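Local coordinates for protein putative lipase/esterase (Lactobacillus plantarum WCFS1, PDB 3BXP) that probably hydrolyses carboxylic ester bonds, as a putative lipase/esterase of the alpha/beta-hydrolase superfamily whose natural substrate is not established, at residues Pro193-Gln198 / Leu264-Glu269; Ala225-Gly230 / Pro260-Arg265; Thr125-Ala130 / Leu211-Ala216. One frame throughout, in Å; residues are numbered along the deposited sequence.

Interaction 1: Pro193-Gln198 / Leu264-Glu269; sequences PAFVWQ and LRWLQE
W266 lays its indole against F195 at the start of strand 194-199 and P193 just before it, and this one side chain carries nearly all of the helix's share of the contact. With its CG anti to the backbone N (chi1 -175°), the indole leaves helix 258-269 and reaches the backbone of residues 193-195. F195 meets one face: its CB stands 3.8 Å from the centroid of the W266 six-membered ring, only 15° off the ring normal, which makes a well-formed CH-pi contact. The backbone follows the same ring, with F195 N over a face at 3.6 Å from W266 CH2 and A194 C at 3.4 Å from W266 CZ2.

The phenyl group of F195 moves on toward the root of the indole, its CD2 lying 3.7 Å from W266 CB. The phenyl and the indole run in opposite senses, and the F195 ring meets the W266 five-membered ring obliquely, planes at 58°. At the far end of the indole, P193 CB packs 3.8 Å from W266 CZ2, while P193 O lies near the ring plane at its edge. Apolar carbons supply most of the touch, CB of F195 over the face and CB of P193 beside the benzo carbons, with polar backbone atoms alongside.

W266 also touches A225 of strand 224-229 and A150 of strand 150-154, the strands flanking 194-199. Helix 258-269 therefore covers one face of this end of the sheet, whereas A194 and V196 turn to helix 208-219 on the other.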
# COMPACT_ATOMS: atom_id res chain seq x y z
N PRO B 193 -14.51 -2.80 6.21
CA PRO B 193 -13.25 -2.17 5.86
C PRO B 193 -12.01 -2.95 6.35
O PRO B 193 -12.00 -3.59 7.40
CB PRO B 193 -13.35 -0.81 6.57
CG PRO B 193 -14.77 -0.53 6.58
CD PRO B 193 -15.39 -1.87 6.90
N ALA B 194 -10.94 -2.79 5.59
CA ALA B 194 -9.72 -3.48 5.90
C ALA B 194 -8.46 -2.60 5.80
O ALA B 194 -8.31 -1.78 4.93
CB ALA B 194 -9.57 -4.73 4.98
N PHE B 195 -7.58 -2.83 6.74
CA PHE B 195 -6.21 -2.36 6.69
C PHE B 195 -5.35 -3.56 6.42
O PHE B 195 -5.29 -4.53 7.19
CB PHE B 195 -5.84 -1.70 8.04
CG PHE B 195 -4.42 -1.16 8.14
CD1 PHE B 195 -3.34 -1.98 8.45
CD2 PHE B 195 -4.17 0.19 7.98
CE1 PHE B 195 -2.08 -1.48 8.52
CE2 PHE B 195 -2.90 0.67 8.05
CZ PHE B 195 -1.84 -0.17 8.32
N VAL B 196 -4.64 -3.50 5.31
CA VAL B 196 -3.78 -4.59 4.86
C VAL B 196 -2.33 -4.08 4.77
O VAL B 196 -2.06 -2.98 4.27
CB VAL B 196 -4.26 -5.09 3.47
CG1 VAL B 196 -3.46 -6.28 2.95
CG2 VAL B 196 -5.75 -5.40 3.44
N TRP B 197 -1.41 -4.87 5.27
CA TRP B 197 0.04 -4.58 5.12
C TRP B 197 0.82 -5.83 4.85
O TRP B 197 0.41 -6.95 5.22
CB TRP B 197 0.62 -3.81 6.33
CG TRP B 197 0.78 -4.63 7.54
CD1 TRP B 197 -0.18 -4.89 8.48
CD2 TRP B 197 1.95 -5.36 7.96
NE1 TRP B 197 0.31 -5.70 9.45
CE2 TRP B 197 1.62 -6.01 9.15
CE3 TRP B 197 3.22 -5.55 7.43
CZ2 TRP B 197 2.53 -6.81 9.83
CZ3 TRP B 197 4.13 -6.33 8.13
CH2 TRP B 197 3.78 -6.94 9.31
N GLN B 198 1.93 -5.66 4.16
CA GLN B 198 2.85 -6.76 3.93
C GLN B 198 4.19 -6.19 3.59
O GLN B 198 4.32 -5.02 3.33
CB GLN B 198 2.35 -7.66 2.81
CG GLN B 198 3.19 -8.92 2.55
CD GLN B 198 2.42 -10.00 1.79
OE1 GLN B 198 1.43 -9.71 1.12
NE2 GLN B 198 2.92 -11.22 1.84
N LEU B 264 -3.24 1.99 13.82
CA LEU B 264 -3.98 2.68 14.87
C LEU B 264 -4.65 3.94 14.34
O LEU B 264 -5.84 4.18 14.60
CB LEU B 264 -3.05 3.01 16.03
CG LEU B 264 -2.70 1.69 16.75
CD1 LEU B 264 -1.58 1.84 17.72
CD2 LEU B 264 -3.94 1.05 17.50
N ARG B 265 -3.91 4.71 13.54
CA ARG B 265 -4.47 5.93 12.97
C ARG B 265 -5.65 5.60 12.07
O ARG B 265 -6.67 6.30 12.06
CB ARG B 265 -3.42 6.73 12.18
CG ARG B 265 -2.21 7.16 13.00
N TRP B 266 -5.52 4.52 11.30
CA TRP B 266 -6.60 4.08 10.42
C TRP B 266 -7.85 3.74 11.24
O TRP B 266 -8.98 4.03 10.84
CB TRP B 266 -6.18 2.84 9.61
CG TRP B 266 -7.14 2.36 8.61
CD1 TRP B 266 -7.34 2.83 7.35
CD2 TRP B 266 -8.06 1.28 8.78
NE1 TRP B 266 -8.33 2.11 6.72
CE2 TRP B 266 -8.78 1.14 7.58
CE3 TRP B 266 -8.29 0.37 9.82
CZ2 TRP B 266 -9.74 0.13 7.38
CZ3 TRP B 266 -9.28 -0.60 9.64
CH2 TRP B 266 -9.96 -0.73 8.43
N LEU B 267 -7.65 3.11 12.39
CA LEU B 267 -8.80 2.70 13.22
C LEU B 267 -9.49 3.96 13.73
O LEU B 267 -10.69 4.02 13.79
CB LEU B 267 -8.35 1.80 14.35
CG LEU B 267 -7.94 0.37 14.01
CD1 LEU B 267 -7.28 -0.32 15.20
CD2 LEU B 267 -9.13 -0.43 13.50
N GLN B 268 -8.68 4.96 14.06
CA GLN B 268 -9.19 6.25 14.47
C GLN B 268 -9.99 6.88 13.34
O GLN B 268 -11.09 7.42 13.56
CB GLN B 268 -8.08 7.16 14.91
CG GLN B 268 -7.43 6.75 16.26
CD GLN B 268 -6.21 7.59 16.60
OE1 GLN B 268 -5.41 7.92 15.72
NE2 GLN B 268 -6.06 7.95 17.88
N GLU B 269 -9.45 6.85 12.13
CA GLU B 269 -10.14 7.44 11.00
C GLU B 269 -11.47 6.74 10.79
O GLU B 269 -12.39 7.34 10.32
CB GLU B 269 -9.35 7.32 9.67
CG GLU B 269 -8.06 8.12 9.67
CD GLU B 269 -7.08 7.76 8.55
OE1 GLU B 269 -7.27 6.73 7.85
OE2 GLU B 269 -6.10 8.51 8.40

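Interaction 2: Ala225-Gly230 / Pro260-Arg265; sequences AYHLFG and PQLALR. With PGR (R-1,2-propanediol), chain D.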
# COMPACT_ATOMS: atom_id res chain seq x y z
N ALA B 225 -7.16 0.41 3.32
CA ALA B 225 -5.78 0.91 3.24
C ALA B 225 -4.86 -0.27 2.97
O ALA B 225 -5.12 -1.40 3.42
CB ALA B 225 -5.33 1.63 4.54
N TYR B 226 -3.75 -0.00 2.29
CA TYR B 226 -2.78 -1.03 1.95
C TYR B 226 -1.38 -0.45 1.95
O TYR B 226 -1.11 0.59 1.30
CB TYR B 226 -3.08 -1.58 0.55
CG TYR B 226 -2.13 -2.63 0.01
CD1 TYR B 226 -1.73 -3.68 0.79
CD2 TYR B 226 -1.73 -2.63 -1.33
CE1 TYR B 226 -0.90 -4.68 0.29
CE2 TYR B 226 -0.92 -3.65 -1.83
CZ TYR B 226 -0.53 -4.67 -1.02
OH TYR B 226 0.27 -5.67 -1.52
N HIS B 227 -0.54 -1.10 2.75
CA HIS B 227 0.86 -0.70 2.89
C HIS B 227 1.76 -1.83 2.61
O HIS B 227 1.88 -2.75 3.42
CB HIS B 227 1.11 -0.13 4.29
CG HIS B 227 0.31 1.09 4.58
ND1 HIS B 227 0.70 2.35 4.20
CD2 HIS B 227 -0.90 1.23 5.16
CE1 HIS B 227 -0.23 3.22 4.56
NE2 HIS B 227 -1.21 2.57 5.14
N LEU B 228 2.39 -1.76 1.44
CA LEU B 228 3.43 -2.70 1.07
C LEU B 228 4.82 -2.07 1.27
O LEU B 228 5.26 -1.21 0.52
CB LEU B 228 3.21 -3.12 -0.39
CG LEU B 228 4.10 -4.24 -0.92
CD1 LEU B 228 3.67 -5.57 -0.30
CD2 LEU B 228 3.91 -4.25 -2.42
N PHE B 229 5.46 -2.45 2.36
CA PHE B 229 6.69 -1.80 2.78
C PHE B 229 7.83 -2.26 1.90
O PHE B 229 7.89 -3.43 1.51
CB PHE B 229 7.02 -2.10 4.26
CG PHE B 229 6.04 -1.54 5.22
CD1 PHE B 229 6.14 -0.23 5.65
CD2 PHE B 229 4.97 -2.31 5.68
CE1 PHE B 229 5.23 0.28 6.49
CE2 PHE B 229 4.05 -1.75 6.58
CZ PHE B 229 4.19 -0.47 6.94
N GLY B 230 8.71 -1.33 1.60
CA GLY B 230 9.84 -1.59 0.71
C GLY B 230 10.80 -2.61 1.29
O GLY B 230 11.24 -3.54 0.59
N PRO B 260 2.13 -0.50 13.09
CA PRO B 260 1.11 -0.37 14.11
C PRO B 260 0.64 1.04 14.23
O PRO B 260 -0.54 1.27 14.48
CB PRO B 260 1.86 -0.81 15.38
CG PRO B 260 2.81 -1.75 14.92
CD PRO B 260 3.32 -1.13 13.65
N GLN B 261 1.54 1.98 13.98
CA GLN B 261 1.23 3.42 14.06
C GLN B 261 0.20 3.78 12.98
O GLN B 261 -0.79 4.48 13.21
CB GLN B 261 2.49 4.24 13.89
CG GLN B 261 3.55 4.02 14.94
CD GLN B 261 4.68 5.02 14.78
OE1 GLN B 261 4.45 6.23 14.88
NE2 GLN B 261 5.90 4.53 14.51
N LEU B 262 0.40 3.21 11.80
CA LEU B 262 -0.52 3.41 10.68
C LEU B 262 -1.86 2.76 10.93
O LEU B 262 -2.91 3.33 10.61
CB LEU B 262 0.08 2.91 9.39
CG LEU B 262 1.34 3.57 8.83
CD1 LEU B 262 1.87 2.77 7.63
CD2 LEU B 262 1.15 5.02 8.43
N ALA B 263 -1.83 1.54 11.47
CA ALA B 263 -3.07 0.82 11.73
C ALA B 263 -3.89 1.50 12.76
O ALA B 263 -5.08 1.59 12.62
CB ALA B 263 -2.72 -0.66 12.15
N LEU B 264 -3.24 1.99 13.82
CA LEU B 264 -3.98 2.68 14.87
C LEU B 264 -4.65 3.94 14.34
O LEU B 264 -5.84 4.18 14.60
CB LEU B 264 -3.05 3.01 16.03
CG LEU B 264 -2.70 1.69 16.75
CD1 LEU B 264 -1.58 1.84 17.72
CD2 LEU B 264 -3.94 1.05 17.50
N ARG B 265 -3.91 4.71 13.54
CA ARG B 265 -4.47 5.93 12.97
C ARG B 265 -5.65 5.60 12.07
O ARG B 265 -6.67 6.30 12.06
CB ARG B 265 -3.42 6.73 12.18
CG ARG B 265 -2.21 7.16 13.00
C1 PGR D . 10.21 1.95 3.46
C2 PGR D . 8.69 2.10 3.63
C3 PGR D . 8.29 3.56 3.64
O1 PGR D . 10.48 0.68 2.85
O2 PGR D . 7.93 1.39 2.64
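H227 and L262 both carry CG anti to the carbonyl carbon, with chi1 of -61° and -64°, and these torsions set the imidazole and a leucine methyl against each other between strand 224-229 and helix 258-269. L262 CD1 comes down over one face of the imidazole, 3.7 Å from the centroid of the H227 ring. It stands almost squarely above the centre, 10° off the normal, in a CH-pi contact whose closest approach is 3.6 Å, from L262 CD1 to H227 ND1. The same methyl serves a second ring: F229 CZ lies 4.0 Å from L262 CD1, L262 and F229 reaching toward each other and the methyl standing obliquely to the phenyl. One branch of a single leucine thus bridges two aromatic residues of the strand.

Just beyond F229, the backbone N of G230 donates a 3.0 Å hydrogen bond to O2 of a propanediol molecule, probably from the crystallisation liquor. S231 N and, from the second subunit, H227 NE2 and E269 OE1 also bind this diol, which therefore sits at the dimer interface.

The polar edge of H227 looks across the same interface: ND1 is hydrogen-bonded to H227 ND1 of the second subunit, and residues 226-228 pair in an antiparallel ladder with a strand of that chain. F195 also meets the H227 ring, within the same subunit. The methyl over the face leaves ND1 to its partner across the boundary, so the ring can be buried among apolar groups while ND1 is hydrogen-bonded; in such a pair one imidazole probably donates and the other accepts.

Interaction 3: Thr125-Ala130 / Leu211-Ala216; sequences TYNGVA and LKYVQA
Two helices of the alpha/beta-hydrolase fold, 118-129 and 208-219, are joined by a buried side-chain hydrogen bond between N127 and Y213. N127 ND2 donates to Y213 OH over 2.9 Å, at an N-H...O angle of 159°. The hydroxyl lies close to the amide plane, and the amide nitrogen stands at the edge of the phenol ring, near its plane. The amide arm lies roughly perpendicular to the tyrosine arm, with amide and ring planes 49° apart. Both extend with CG anti to the backbone N (chi1 -162° in N127), a reach that lets them span the separation between the helices.

The amide is anchored on both ends: N127 OD1 accepts from H148 NE2, and N127 ND2 also donates to K192 O. Replacing N127 by a leucine would probably leave Y213 OH, H148 NE2 and K192 O each without this buried partner. I151 of strand 150-154 touches both side chains. Helix 118-129 begins within a GxSxG sequence, consistent with the helix that follows the nucleophile elbow in this superfamily, and its packing over a mostly parallel central sheet beside a later helix is typical of alpha/beta-hydrolases.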
# COMPACT_ATOMS: atom_id res chain seq x y z
N THR B 125 -11.42 -14.51 4.70
CA THR B 125 -12.54 -15.36 4.26
C THR B 125 -13.80 -15.01 5.09
O THR B 125 -14.92 -14.92 4.55
CB THR B 125 -12.18 -16.83 4.40
OG1 THR B 125 -11.03 -17.11 3.56
CG2 THR B 125 -13.36 -17.77 4.00
N TYR B 126 -13.62 -14.85 6.40
CA TYR B 126 -14.71 -14.46 7.31
C TYR B 126 -15.35 -13.15 6.86
O TYR B 126 -16.61 -12.97 6.86
CB TYR B 126 -14.23 -14.37 8.77
CG TYR B 126 -15.41 -14.35 9.73
CD1 TYR B 126 -16.03 -15.54 10.11
CD2 TYR B 126 -15.89 -13.17 10.25
CE1 TYR B 126 -17.10 -15.54 10.98
CE2 TYR B 126 -16.99 -13.16 11.09
CZ TYR B 126 -17.57 -14.34 11.47
OH TYR B 126 -18.68 -14.28 12.33
N ASN B 127 -14.48 -12.24 6.46
CA ASN B 127 -14.94 -10.90 6.10
C ASN B 127 -15.91 -10.99 4.92
O ASN B 127 -16.88 -10.20 4.80
CB ASN B 127 -13.76 -9.96 5.80
CG ASN B 127 -14.17 -8.51 5.85
OD1 ASN B 127 -15.15 -8.16 6.53
ND2 ASN B 127 -13.47 -7.66 5.11
N GLY B 128 -15.68 -11.96 4.06
CA GLY B 128 -16.54 -12.22 2.90
C GLY B 128 -17.81 -12.99 3.18
O GLY B 128 -18.90 -12.57 2.87
N VAL B 129 -17.64 -14.15 3.78
CA VAL B 129 -18.73 -15.02 4.18
C VAL B 129 -19.72 -14.43 5.21
O VAL B 129 -20.93 -14.57 5.04
CB VAL B 129 -18.15 -16.33 4.77
CG1 VAL B 129 -19.24 -17.22 5.38
CG2 VAL B 129 -17.41 -17.08 3.69
N ALA B 130 -19.18 -13.81 6.25
CA ALA B 130 -19.97 -13.35 7.41
C ALA B 130 -20.82 -12.12 7.06
O ALA B 130 -21.65 -11.74 7.87
CB ALA B 130 -19.09 -13.03 8.68
N LEU B 211 -2.16 -8.30 -2.76
CA LEU B 211 -2.53 -7.53 -3.96
C LEU B 211 -3.90 -8.01 -4.44
O LEU B 211 -4.73 -7.25 -4.86
CB LEU B 211 -1.49 -7.75 -5.07
CG LEU B 211 -0.16 -7.04 -4.85
CD1 LEU B 211 0.93 -7.64 -5.74
CD2 LEU B 211 -0.28 -5.50 -5.10
N LYS B 212 -4.11 -9.31 -4.38
CA LYS B 212 -5.38 -9.91 -4.84
C LYS B 212 -6.56 -9.44 -3.94
O LYS B 212 -7.61 -9.03 -4.46
CB LYS B 212 -5.30 -11.44 -4.82
CG LYS B 212 -4.51 -12.02 -5.94
CD LYS B 212 -4.17 -13.50 -5.69
CE LYS B 212 -3.73 -14.26 -6.92
NZ LYS B 212 -4.93 -14.86 -7.67
N TYR B 213 -6.40 -9.47 -2.63
CA TYR B 213 -7.50 -9.05 -1.74
C TYR B 213 -7.77 -7.53 -1.91
O TYR B 213 -8.90 -7.05 -1.99
CB TYR B 213 -7.13 -9.35 -0.28
CG TYR B 213 -8.31 -9.23 0.63
CD1 TYR B 213 -9.38 -10.07 0.49
CD2 TYR B 213 -8.37 -8.25 1.62
CE1 TYR B 213 -10.52 -9.96 1.31
CE2 TYR B 213 -9.49 -8.13 2.43
CZ TYR B 213 -10.55 -8.99 2.28
OH TYR B 213 -11.68 -8.85 3.11
N VAL B 214 -6.70 -6.74 -1.95
CA VAL B 214 -6.85 -5.28 -2.11
C VAL B 214 -7.51 -4.94 -3.45
O VAL B 214 -8.38 -4.08 -3.52
CB VAL B 214 -5.52 -4.54 -1.88
CG1 VAL B 214 -5.65 -3.02 -2.11
CG2 VAL B 214 -5.02 -4.84 -0.42
N GLN B 215 -7.11 -5.62 -4.52
CA GLN B 215 -7.74 -5.36 -5.80
C GLN B 215 -9.24 -5.48 -5.69
O GLN B 215 -9.99 -4.64 -6.13
CB GLN B 215 -7.20 -6.33 -6.85
CG GLN B 215 -7.94 -6.34 -8.18
CD GLN B 215 -9.18 -7.22 -8.20
OE1 GLN B 215 -9.18 -8.33 -7.65
NE2 GLN B 215 -10.23 -6.74 -8.84
N ALA B 216 -9.66 -6.56 -5.04
CA ALA B 216 -11.10 -6.92 -5.01
C ALA B 216 -11.86 -5.93 -4.14
O ALA B 216 -12.98 -5.56 -4.44
CB ALA B 216 -11.28 -8.37 -4.45

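Overall arrangement
Interactions 1 and 2 lie side by side, their centres 7 Å apart, and share helix 258-269, which rests on the neighbouring strands 194-199 and 224-229; V196 bonds through its backbone to A225 and H227 and so ties the two together. Interaction 3 is centred about 15 Å from interaction 1 and 18 Å from interaction 2, on the other face of the sheet, where V214 packs against V196 and Y226. Along the chain the segments of interactions 1 and 3 alternate, whereas interaction 3 closes before interaction 2 opens. Strand 194-199, helix 208-219 and strand 224-229 follow each other as a beta-alpha-beta unit covered on both faces, and its last strand continues the sheet into the second subunit.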